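Local coordinates for aldehyde dehydrogenase (Burkholderia cenocepacia, PDB 4O6R), which probably oxidises aldehydes to carboxylic acids using NAD(P)+ and binds AMP, at residues V30-I39 and E94-I102; F309-N320 and L366-I376. One frame throughout, in Å; residues are numbered along the deposited sequence.

Contact 1 of 2, residues V30-I39 and E94-I102; sequences VLNPHDGSVI and ESLDTGHPI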
loop_
_atom_site.group_PDB
_atom_site.type_symbol
_atom_site.label_atom_id
_atom_site.label_comp_id
_atom_site.label_asym_id
_atom_site.label_seq_id
_atom_site.Cartn_x
_atom_site.Cartn_y
_atom_site.Cartn_z
ATOM N N VAL A 30 -14.674 -16.199 -41.138
ATOM C CA VAL A 30 -14.944 -16.533 -39.744
ATOM C C VAL A 30 -15.970 -17.634 -39.755
ATOM O O VAL A 30 -17.040 -17.480 -40.346
ATOM C CB VAL A 30 -15.480 -15.347 -38.953
ATOM C CG1 VAL A 30 -15.812 -15.765 -37.516
ATOM C CG2 VAL A 30 -14.445 -14.224 -38.970
ATOM N N LEU A 31 -15.630 -18.744 -39.120
ATOM C CA LEU A 31 -16.447 -19.945 -39.174
ATOM C C LEU A 31 -17.267 -20.143 -37.897
ATOM O O LEU A 31 -16.846 -19.745 -36.782
ATOM C CB LEU A 31 -15.596 -21.193 -39.480
ATOM C CG LEU A 31 -14.694 -21.121 -40.721
ATOM C CD1 LEU A 31 -13.989 -22.445 -40.970
ATOM C CD2 LEU A 31 -15.538 -20.741 -41.923
ATOM N N ASN A 32 -18.428 -20.754 -38.085
ATOM C CA ASN A 32 -19.254 -21.240 -37.005
ATOM C C ASN A 32 -18.825 -22.669 -36.686
ATOM O O ASN A 32 -19.008 -23.553 -37.505
ATOM C CB ASN A 32 -20.717 -21.225 -37.441
ATOM C CG ASN A 32 -21.665 -21.705 -36.352
ATOM O OD1 ASN A 32 -21.248 -22.287 -35.350
ATOM N ND2 ASN A 32 -22.964 -21.431 -36.543
ATOM N N PRO A 33 -18.266 -22.908 -35.490
ATOM C CA PRO A 33 -17.818 -24.266 -35.136
ATOM C C PRO A 33 -18.913 -25.320 -34.948
ATOM O O PRO A 33 -18.607 -26.509 -34.917
ATOM C CB PRO A 33 -17.030 -24.053 -33.865
ATOM C CG PRO A 33 -17.621 -22.828 -33.254
ATOM C CD PRO A 33 -18.141 -21.969 -34.370
ATOM N N HIS A 34 -20.181 -24.929 -34.905
ATOM C CA HIS A 34 -21.269 -25.918 -34.894
ATOM C C HIS A 34 -21.400 -26.684 -36.207
ATOM O O HIS A 34 -21.737 -27.885 -36.225
ATOM C CB HIS A 34 -22.598 -25.259 -34.510
ATOM C CG HIS A 34 -23.796 -26.104 -34.784
ATOM N ND1 HIS A 34 -24.089 -27.230 -34.050
ATOM C CD2 HIS A 34 -24.777 -25.991 -35.713
ATOM C CE1 HIS A 34 -25.198 -27.781 -34.519
ATOM N NE2 HIS A 34 -25.632 -27.052 -35.529
ATOM N N ASP A 35 -21.137 -25.993 -37.310
ATOM C CA ASP A 35 -21.340 -26.589 -38.637
ATOM C C ASP A 35 -20.321 -26.251 -39.713
ATOM O O ASP A 35 -20.512 -26.628 -40.854
ATOM C CB ASP A 35 -22.744 -26.262 -39.149
ATOM C CG ASP A 35 -22.994 -24.780 -39.298
ATOM O OD1 ASP A 35 -22.049 -23.988 -39.215
ATOM O OD2 ASP A 35 -24.182 -24.409 -39.471
ATOM N N GLY A 36 -19.257 -25.545 -39.371
ATOM C CA GLY A 36 -18.217 -25.194 -40.329
ATOM C C GLY A 36 -18.633 -24.136 -41.330
ATOM O O GLY A 36 -17.917 -23.885 -42.304
ATOM N N SER A 37 -19.777 -23.503 -41.111
ATOM C CA SER A 37 -20.308 -22.550 -42.094
ATOM C C SER A 37 -19.621 -21.205 -41.877
ATOM O O SER A 37 -19.083 -20.923 -40.807
ATOM C CB SER A 37 -21.842 -22.439 -41.994
ATOM O OG SER A 37 -22.229 -21.839 -40.772
ATOM N N VAL A 38 -19.628 -20.387 -42.925
ATOM C CA VAL A 38 -19.044 -19.064 -42.869
ATOM C C VAL A 38 -20.049 -18.089 -42.288
ATOM O O VAL A 38 -21.082 -17.844 -42.884
ATOM C CB VAL A 38 -18.646 -18.585 -44.271
ATOM C CG1 VAL A 38 -18.110 -17.158 -44.223
ATOM C CG2 VAL A 38 -17.626 -19.553 -44.853
ATOM N N ILE A 39 -19.727 -17.517 -41.139
ATOM C CA ILE A 39 -20.556 -16.492 -40.533
ATOM C C ILE A 39 -20.423 -15.230 -41.372
ATOM O O ILE A 39 -21.400 -14.660 -41.807
ATOM C CB ILE A 39 -20.140 -16.224 -39.073
ATOM C CG1 ILE A 39 -20.320 -17.490 -38.218
ATOM C CG2 ILE A 39 -20.950 -15.077 -38.468
ATOM C CD1 ILE A 39 -19.606 -17.413 -36.891
ATOM N N GLU A 94 -21.117 -14.106 -29.254
ATOM C CA GLU A 94 -20.003 -14.891 -28.698
ATOM C C GLU A 94 -20.208 -16.398 -28.925
ATOM O O GLU A 94 -19.296 -17.081 -29.404
ATOM C CB GLU A 94 -19.799 -14.566 -27.193
ATOM C CG GLU A 94 -18.569 -15.203 -26.534
ATOM C CD GLU A 94 -17.234 -14.579 -26.926
ATOM O OE1 GLU A 94 -17.119 -13.960 -28.003
ATOM O OE2 GLU A 94 -16.242 -14.746 -26.164
ATOM N N SER A 95 -21.405 -16.910 -28.620
ATOM C CA SER A 95 -21.733 -18.327 -28.857
ATOM C C SER A 95 -21.638 -18.733 -30.327
ATOM O O SER A 95 -21.173 -19.818 -30.635
ATOM C CB SER A 95 -23.123 -18.699 -28.310
ATOM O OG SER A 95 -23.118 -18.650 -26.882
ATOM N N LEU A 96 -22.083 -17.869 -31.220
ATOM C CA LEU A 96 -22.067 -18.153 -32.650
ATOM C C LEU A 96 -20.632 -18.360 -33.149
ATOM O O LEU A 96 -20.359 -19.289 -33.908
ATOM C CB LEU A 96 -22.713 -16.998 -33.408
ATOM C CG LEU A 96 -23.001 -17.187 -34.888
ATOM C CD1 LEU A 96 -24.114 -18.197 -35.119
ATOM C CD2 LEU A 96 -23.356 -15.847 -35.533
ATOM N N ASP A 97 -19.742 -17.501 -32.677
ATOM C CA ASP A 97 -18.357 -17.412 -33.124
ATOM C C ASP A 97 -17.452 -18.447 -32.440
ATOM O O ASP A 97 -16.562 -19.015 -33.055
ATOM C CB ASP A 97 -17.870 -15.985 -32.770
ATOM C CG ASP A 97 -16.653 -15.555 -33.542
ATOM O OD1 ASP A 97 -16.229 -16.284 -34.469
ATOM O OD2 ASP A 97 -16.131 -14.470 -33.214
ATOM N N THR A 98 -17.670 -18.683 -31.160
ATOM C CA THR A 98 -16.748 -19.498 -30.372
ATOM C C THR A 98 -17.192 -20.932 -30.163
ATOM O O THR A 98 -16.364 -21.782 -29.912
ATOM C CB THR A 98 -16.575 -18.939 -28.964
ATOM O OG1 THR A 98 -17.842 -18.952 -28.288
ATOM C CG2 THR A 98 -16.019 -17.560 -29.021
ATOM N N GLY A 99 -18.503 -21.181 -30.243
ATOM C CA GLY A 99 -19.057 -22.456 -29.856
ATOM C C GLY A 99 -19.426 -22.589 -28.383
ATOM O O GLY A 99 -19.933 -23.628 -27.992
ATOM N N HIS A 100 -19.169 -21.588 -27.553
ATOM C CA HIS A 100 -19.549 -21.679 -26.155
ATOM C C HIS A 100 -21.050 -21.851 -26.083
ATOM O O HIS A 100 -21.758 -21.134 -26.783
ATOM C CB HIS A 100 -19.223 -20.413 -25.410
ATOM C CG HIS A 100 -17.764 -20.076 -25.364
ATOM N ND1 HIS A 100 -17.284 -18.978 -24.681
ATOM C CD2 HIS A 100 -16.693 -20.644 -25.963
ATOM C CE1 HIS A 100 -15.978 -18.894 -24.842
ATOM N NE2 HIS A 100 -15.588 -19.904 -25.605
ATOM N N PRO A 101 -21.543 -22.781 -25.249
ATOM C CA PRO A 101 -22.996 -22.861 -25.042
ATOM C C PRO A 101 -23.590 -21.496 -24.659
ATOM O O PRO A 101 -23.026 -20.763 -23.849
ATOM C CB PRO A 101 -23.125 -23.853 -23.886
ATOM C CG PRO A 101 -21.932 -24.768 -24.060
ATOM C CD PRO A 101 -20.833 -23.891 -24.581
ATOM N N ILE A 102 -24.734 -21.162 -25.232
ATOM C CA ILE A 102 -25.424 -19.909 -24.918
ATOM C C ILE A 102 -25.652 -19.747 -23.421
ATOM O O ILE A 102 -25.589 -18.655 -22.895
ATOM C CB ILE A 102 -26.744 -19.794 -25.736
ATOM C CG1 ILE A 102 -27.426 -18.425 -25.564
ATOM C CG2 ILE A 102 -27.699 -20.919 -25.383
ATOM C CD1 ILE A 102 -26.634 -17.216 -26.052
HETATM O O HOH W 1 -15.411 -18.541 -35.209
HETATM O O HOH W 2 -22.024 -21.764 -32.708
#

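Contact 2 of 2, residues F309-N320 and L366-I376; sequences FVALASSIRIGN and LANGYYVRPTI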
loop_
_atom_site.group_PDB
_atom_site.type_symbol
_atom_site.label_atom_id
_atom_site.label_comp_id
_atom_site.label_asym_id
_atom_site.label_seq_id
_atom_site.Cartn_x
_atom_site.Cartn_y
_atom_site.Cartn_z
ATOM N N PHE A 309 -17.567 -39.685 -11.349
ATOM C CA PHE A 309 -17.070 -38.666 -12.278
ATOM C C PHE A 309 -17.237 -39.066 -13.744
ATOM O O PHE A 309 -17.669 -38.242 -14.573
ATOM C CB PHE A 309 -15.601 -38.387 -11.965
ATOM C CG PHE A 309 -14.961 -37.338 -12.831
ATOM C CD1 PHE A 309 -15.446 -36.057 -12.869
ATOM C CD2 PHE A 309 -13.846 -37.639 -13.555
ATOM C CE1 PHE A 309 -14.852 -35.085 -13.663
ATOM C CE2 PHE A 309 -13.216 -36.675 -14.335
ATOM C CZ PHE A 309 -13.723 -35.410 -14.404
ATOM N N VAL A 310 -16.918 -40.329 -14.053
ATOM C CA VAL A 310 -17.116 -40.863 -15.403
ATOM C C VAL A 310 -18.612 -40.846 -15.756
ATOM O O VAL A 310 -18.997 -40.416 -16.832
ATOM C CB VAL A 310 -16.514 -42.278 -15.553
ATOM C CG1 VAL A 310 -16.914 -42.897 -16.866
ATOM C CG2 VAL A 310 -14.997 -42.222 -15.496
ATOM N N ALA A 311 -19.462 -41.239 -14.818
ATOM C CA ALA A 311 -20.909 -41.207 -15.065
ATOM C C ALA A 311 -21.385 -39.809 -15.368
ATOM O O ALA A 311 -22.083 -39.613 -16.344
ATOM C CB ALA A 311 -21.696 -41.810 -13.912
ATOM N N LEU A 312 -20.965 -38.830 -14.563
ATOM C CA LEU A 312 -21.360 -37.433 -14.799
ATOM C C LEU A 312 -20.891 -36.938 -16.177
ATOM O O LEU A 312 -21.650 -36.333 -16.926
ATOM C CB LEU A 312 -20.784 -36.533 -13.705
ATOM C CG LEU A 312 -21.022 -35.035 -13.835
ATOM C CD1 LEU A 312 -22.506 -34.759 -13.954
ATOM C CD2 LEU A 312 -20.410 -34.352 -12.634
ATOM N N ALA A 313 -19.638 -37.206 -16.486
ATOM C CA ALA A 313 -19.026 -36.771 -17.746
ATOM C C ALA A 313 -19.758 -37.353 -18.955
ATOM O O ALA A 313 -20.023 -36.628 -19.931
ATOM C CB ALA A 313 -17.562 -37.153 -17.788
ATOM N N SER A 314 -20.099 -38.642 -18.877
ATOM C CA SER A 314 -20.784 -39.330 -19.975
ATOM C C SER A 314 -22.143 -38.737 -20.194
ATOM O O SER A 314 -22.667 -38.857 -21.268
ATOM C CB SER A 314 -20.995 -40.817 -19.675
ATOM O OG SER A 314 -19.759 -41.483 -19.767
ATOM N N SER A 315 -22.724 -38.158 -19.147
ATOM C CA SER A 315 -24.065 -37.620 -19.199
ATOM C C SER A 315 -24.123 -36.166 -19.755
ATOM O O SER A 315 -25.191 -35.665 -20.049
ATOM C CB SER A 315 -24.686 -37.665 -17.789
ATOM O OG SER A 315 -24.231 -36.552 -17.012
ATOM N N ILE A 316 -22.989 -35.490 -19.861
ATOM C CA ILE A 316 -22.984 -34.100 -20.250
ATOM C C ILE A 316 -23.645 -33.953 -21.616
ATOM O O ILE A 316 -23.345 -34.699 -22.535
ATOM C CB ILE A 316 -21.553 -33.521 -20.246
ATOM C CG1 ILE A 316 -21.040 -33.388 -18.802
ATOM C CG2 ILE A 316 -21.503 -32.181 -20.971
ATOM C CD1 ILE A 316 -19.579 -33.002 -18.670
ATOM N N ARG A 317 -24.543 -32.977 -21.738
ATOM C CA ARG A 317 -25.342 -32.814 -22.957
ATOM C C ARG A 317 -24.577 -31.999 -23.987
ATOM O O ARG A 317 -24.382 -30.786 -23.817
ATOM C CB ARG A 317 -26.657 -32.143 -22.630
ATOM C CG ARG A 317 -27.517 -32.947 -21.653
ATOM C CD ARG A 317 -28.905 -32.355 -21.535
ATOM N NE ARG A 317 -28.886 -31.003 -20.957
ATOM C CZ ARG A 317 -28.979 -30.717 -19.663
ATOM N NH1 ARG A 317 -29.065 -31.672 -18.754
ATOM N NH2 ARG A 317 -28.967 -29.465 -19.265
ATOM N N ILE A 318 -24.104 -32.681 -25.024
ATOM C CA ILE A 318 -23.314 -32.045 -26.077
ATOM C C ILE A 318 -24.240 -31.652 -27.198
ATOM O O ILE A 318 -25.102 -32.429 -27.586
ATOM C CB ILE A 318 -22.288 -33.001 -26.675
ATOM C CG1 ILE A 318 -21.409 -33.612 -25.579
ATOM C CG2 ILE A 318 -21.461 -32.289 -27.746
ATOM C CD1 ILE A 318 -20.908 -35.003 -25.951
ATOM N N GLY A 319 -24.057 -30.465 -27.740
ATOM C CA GLY A 319 -24.896 -30.044 -28.849
ATOM C C GLY A 319 -24.741 -28.610 -29.304
ATOM O O GLY A 319 -23.747 -27.963 -29.004
ATOM N N ASN A 320 -25.726 -28.155 -30.083
ATOM C CA ASN A 320 -25.729 -26.814 -30.651
ATOM C C ASN A 320 -25.572 -25.762 -29.560
ATOM O O ASN A 320 -26.372 -25.745 -28.618
ATOM C CB ASN A 320 -27.039 -26.568 -31.400
ATOM C CG ASN A 320 -26.966 -25.380 -32.323
ATOM O OD1 ASN A 320 -26.257 -24.406 -32.070
ATOM N ND2 ASN A 320 -27.715 -25.451 -33.419
ATOM N N LEU A 366 -24.701 -33.036 -35.514
ATOM C CA LEU A 366 -23.417 -32.493 -35.105
ATOM C C LEU A 366 -22.256 -32.833 -36.056
ATOM O O LEU A 366 -21.116 -32.421 -35.815
ATOM C CB LEU A 366 -23.088 -33.018 -33.696
ATOM C CG LEU A 366 -24.184 -32.797 -32.628
ATOM C CD1 LEU A 366 -23.666 -33.099 -31.225
ATOM C CD2 LEU A 366 -24.721 -31.375 -32.701
ATOM N N ALA A 367 -22.530 -33.555 -37.143
ATOM C CA ALA A 367 -21.459 -34.123 -37.982
ATOM C C ALA A 367 -20.535 -33.085 -38.627
ATOM O O ALA A 367 -19.367 -33.377 -38.882
ATOM C CB ALA A 367 -22.050 -35.029 -39.064
ATOM N N ASN A 368 -21.035 -31.875 -38.875
ATOM C CA ASN A 368 -20.233 -30.841 -39.527
ATOM C C ASN A 368 -19.555 -29.875 -38.560
ATOM O O ASN A 368 -18.876 -28.949 -38.992
ATOM C CB ASN A 368 -21.100 -30.067 -40.492
ATOM C CG ASN A 368 -21.532 -30.902 -41.660
ATOM O OD1 ASN A 368 -22.689 -30.885 -42.028
ATOM N ND2 ASN A 368 -20.611 -31.650 -42.234
ATOM N N GLY A 369 -19.719 -30.116 -37.265
ATOM C CA GLY A 369 -19.113 -29.294 -36.245
ATOM C C GLY A 369 -17.920 -29.952 -35.589
ATOM O O GLY A 369 -17.698 -31.166 -35.741
ATOM N N TYR A 370 -17.187 -29.160 -34.802
ATOM C CA TYR A 370 -15.900 -29.591 -34.274
ATOM C C TYR A 370 -16.067 -30.216 -32.894
ATOM O O TYR A 370 -15.407 -29.838 -31.938
ATOM C CB TYR A 370 -14.930 -28.427 -34.247
ATOM C CG TYR A 370 -14.912 -27.618 -35.520
ATOM C CD1 TYR A 370 -14.969 -28.226 -36.774
ATOM C CD2 TYR A 370 -14.811 -26.225 -35.475
ATOM C CE1 TYR A 370 -14.948 -27.456 -37.943
ATOM C CE2 TYR A 370 -14.798 -25.466 -36.627
ATOM C CZ TYR A 370 -14.849 -26.080 -37.851
ATOM O OH TYR A 370 -14.813 -25.308 -38.970
ATOM N N TYR A 371 -16.938 -31.225 -32.829
ATOM C CA TYR A 371 -17.364 -31.818 -31.562
ATOM C C TYR A 371 -16.551 -33.029 -31.129
ATOM O O TYR A 371 -16.248 -33.933 -31.937
ATOM C CB TYR A 371 -18.825 -32.256 -31.635
ATOM C CG TYR A 371 -19.837 -31.130 -31.714
ATOM C CD1 TYR A 371 -20.334 -30.525 -30.545
ATOM C CD2 TYR A 371 -20.314 -30.684 -32.936
ATOM C CE1 TYR A 371 -21.258 -29.497 -30.615
ATOM C CE2 TYR A 371 -21.258 -29.675 -33.003
ATOM C CZ TYR A 371 -21.718 -29.080 -31.852
ATOM O OH TYR A 371 -22.673 -28.086 -31.927
ATOM N N VAL A 372 -16.236 -33.061 -29.843
ATOM C CA VAL A 372 -15.675 -34.248 -29.223
ATOM C C VAL A 372 -16.317 -34.454 -27.850
ATOM O O VAL A 372 -16.643 -33.487 -27.154
ATOM C CB VAL A 372 -14.134 -34.178 -29.179
ATOM C CG1 VAL A 372 -13.638 -33.035 -28.334
ATOM C CG2 VAL A 372 -13.546 -35.483 -28.681
ATOM N N ARG A 373 -16.518 -35.705 -27.471
ATOM C CA ARG A 373 -17.119 -36.017 -26.185
ATOM C C ARG A 373 -16.137 -35.772 -25.041
ATOM O O ARG A 373 -14.936 -35.829 -25.241
ATOM C CB ARG A 373 -17.575 -37.472 -26.139
ATOM C CG ARG A 373 -18.700 -37.778 -27.123
ATOM C CD ARG A 373 -19.099 -39.241 -27.075
ATOM N NE ARG A 373 -17.916 -40.092 -27.088
ATOM C CZ ARG A 373 -17.548 -40.888 -28.084
ATOM N NH1 ARG A 373 -16.420 -41.575 -27.942
ATOM N NH2 ARG A 373 -18.300 -41.036 -29.202
ATOM N N PRO A 374 -16.660 -35.478 -23.848
ATOM C CA PRO A 374 -15.804 -35.365 -22.665
ATOM C C PRO A 374 -14.990 -36.632 -22.521
ATOM O O PRO A 374 -15.543 -37.732 -22.592
ATOM C CB PRO A 374 -16.800 -35.215 -21.510
ATOM C CG PRO A 374 -18.026 -34.647 -22.135
ATOM C CD PRO A 374 -18.075 -35.193 -23.546
ATOM N N THR A 375 -13.685 -36.470 -22.380
ATOM C CA THR A 375 -12.743 -37.573 -22.454
ATOM C C THR A 375 -11.931 -37.642 -21.144
ATOM O O THR A 375 -11.427 -36.625 -20.665
ATOM C CB THR A 375 -11.838 -37.394 -23.670
ATOM O OG1 THR A 375 -12.633 -37.380 -24.866
ATOM C CG2 THR A 375 -10.850 -38.497 -23.777
ATOM N N ILE A 376 -11.885 -38.836 -20.563
ATOM C CA ILE A 376 -11.178 -39.128 -19.328
ATOM C C ILE A 376 -10.220 -40.288 -19.575
ATOM O O ILE A 376 -10.658 -41.372 -19.967
ATOM C CB ILE A 376 -12.182 -39.512 -18.209
ATOM C CG1 ILE A 376 -13.129 -38.361 -17.918
ATOM C CG2 ILE A 376 -11.462 -39.905 -16.912
ATOM C CD1 ILE A 376 -14.275 -38.773 -17.012
#

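Contact 1 of 2, residues V30-I39 and E94-I102
Leu96 carries the apolar part of this contact. Its CG lies anti to the backbone N (chi1 -170°), which swings the isobutyl group over to Ile39, and the two side chains meet tip to tip, CG2 of Ile39 lying 3.9 Å from CD2 of Leu96. CD1 of Ile39 also packs against the backbone carbonyl of the leucine, 3.6 Å from Leu96 O. At the other branch, the amide of Asn32 crosses Leu96 at about a right angle, with ND2 against CD1 of the leucine. CG1 of Val30 crosses Asp97, again at about a right angle, 3.1 Å from Asp97 OD1, a close packing contact.

A second set of contacts is made by Pro33, whose ring presses on the end of helix 87-98. Its CD sits 3.5 Å from Leu96 O, and its CG approaches the backbone N of Gly99, the residue that leaves the helix with positive phi.

The motif is a beta hairpin, strands 27-32 and 37-43, set nearly square to the helix: the short axes of 30-32 and 94-98 make an angle of 99°. Antiparallel backbone bonds hold the hairpin together, and an Asx turn shapes its loop. There, Asn32 OD1 takes the N-H of His34 at 2.9 Å, with the donor 44° above the carbonyl plane.

No direct hydrogen bond crosses between the segments, so the polar link is water. One water lies 2.8 Å from Asn32 OD1 and 3.0 Å from Ser95 O, although it has more acceptors nearby than protons to give. Asp97 OD2 is hydrogen-bonded to the backbone N of Leu187, on helix 187-199. Leu187 also packs on Val30 and Ile39, and the side chain of Val30 lies about 7 Å from that of Glu183, an AMP-binding residue.

Contact 2 of 2, residues F309-N320 and L366-I376
Ile376 pushes its CD1 methyl into a hollow on helix 302-315 formed by Phe309, Val310 and Ala313. That methyl lies 3.6 Å from CE2 of Phe309, 3.8 Å from CG2 of Val310 and 3.7 Å from CB of Ala313. CG1 of the isoleucine is anti to its own carbonyl carbon (chi1 -62°) and the chain runs on extended, carrying CD1 up from the strand to the helix.

Pro374 is the next bump. Its CG tucks beneath the last turn of the helix, 3.6 Å from Ala313 O, while CD1 of Ile316 closes over the same carbon at 4.1 Å.

Beyond the helix the chain runs on as a loop, and Ile318 reaches back across. In the conformers described, each one of two modelled for Ile318 and Arg373, CD1 of Ile318 rests on both the CD of Pro374, met tip to tip at 3.7 Å, and the aliphatic CG of Arg373 beside it. The other branch slides past the Tyr371 ring, and CG2 of Ile318 comes within 3.5 Å of Tyr371 CD1. Leu366, from the same segment as the tyrosine, lays its CD1 over the centre of one ring face and also touches the backbone of Gly319. At the ring's edge, near its plane, is Gly319 O; it is 3.1 Å from Tyr371 OH, a weak bond at most, as the hydroxyl pairs more strongly with His34.

The sheet that holds strand 375-378 belongs to what is, in this family, the catalytic domain, and helix 302-315 packs against it here. Ile376 and Phe309 also touch strand 395-401, and Ile376 and Val310 touch strand 353-356. Phe282 of helix 270-282 covers Ala313, Ile316 and Pro374, while Phe494 of a second subunit packs on Ile316.

How the contacts relate
The two contacts share no segment and their centres lie about 17 Å apart, yet they touch. The hairpin loop of contact 1 meets the loop of contact 2 through Pro33 O and Tyr370 N, 3.0 Å apart, and through His34 ND1 and Tyr371 OH, at 2.7 Å; both are probable hydrogen bonds. Contact 1 is partly buried and near the AMP site, and it sets a hairpin on a helix end, where a water lies between the segments and no direct hydrogen bond crosses. Contact 2 is more fully buried and larger, with methyls and rings packed where helix and following loop meet strand and preceding loop; another subunit reaches it, while none touches contact 1.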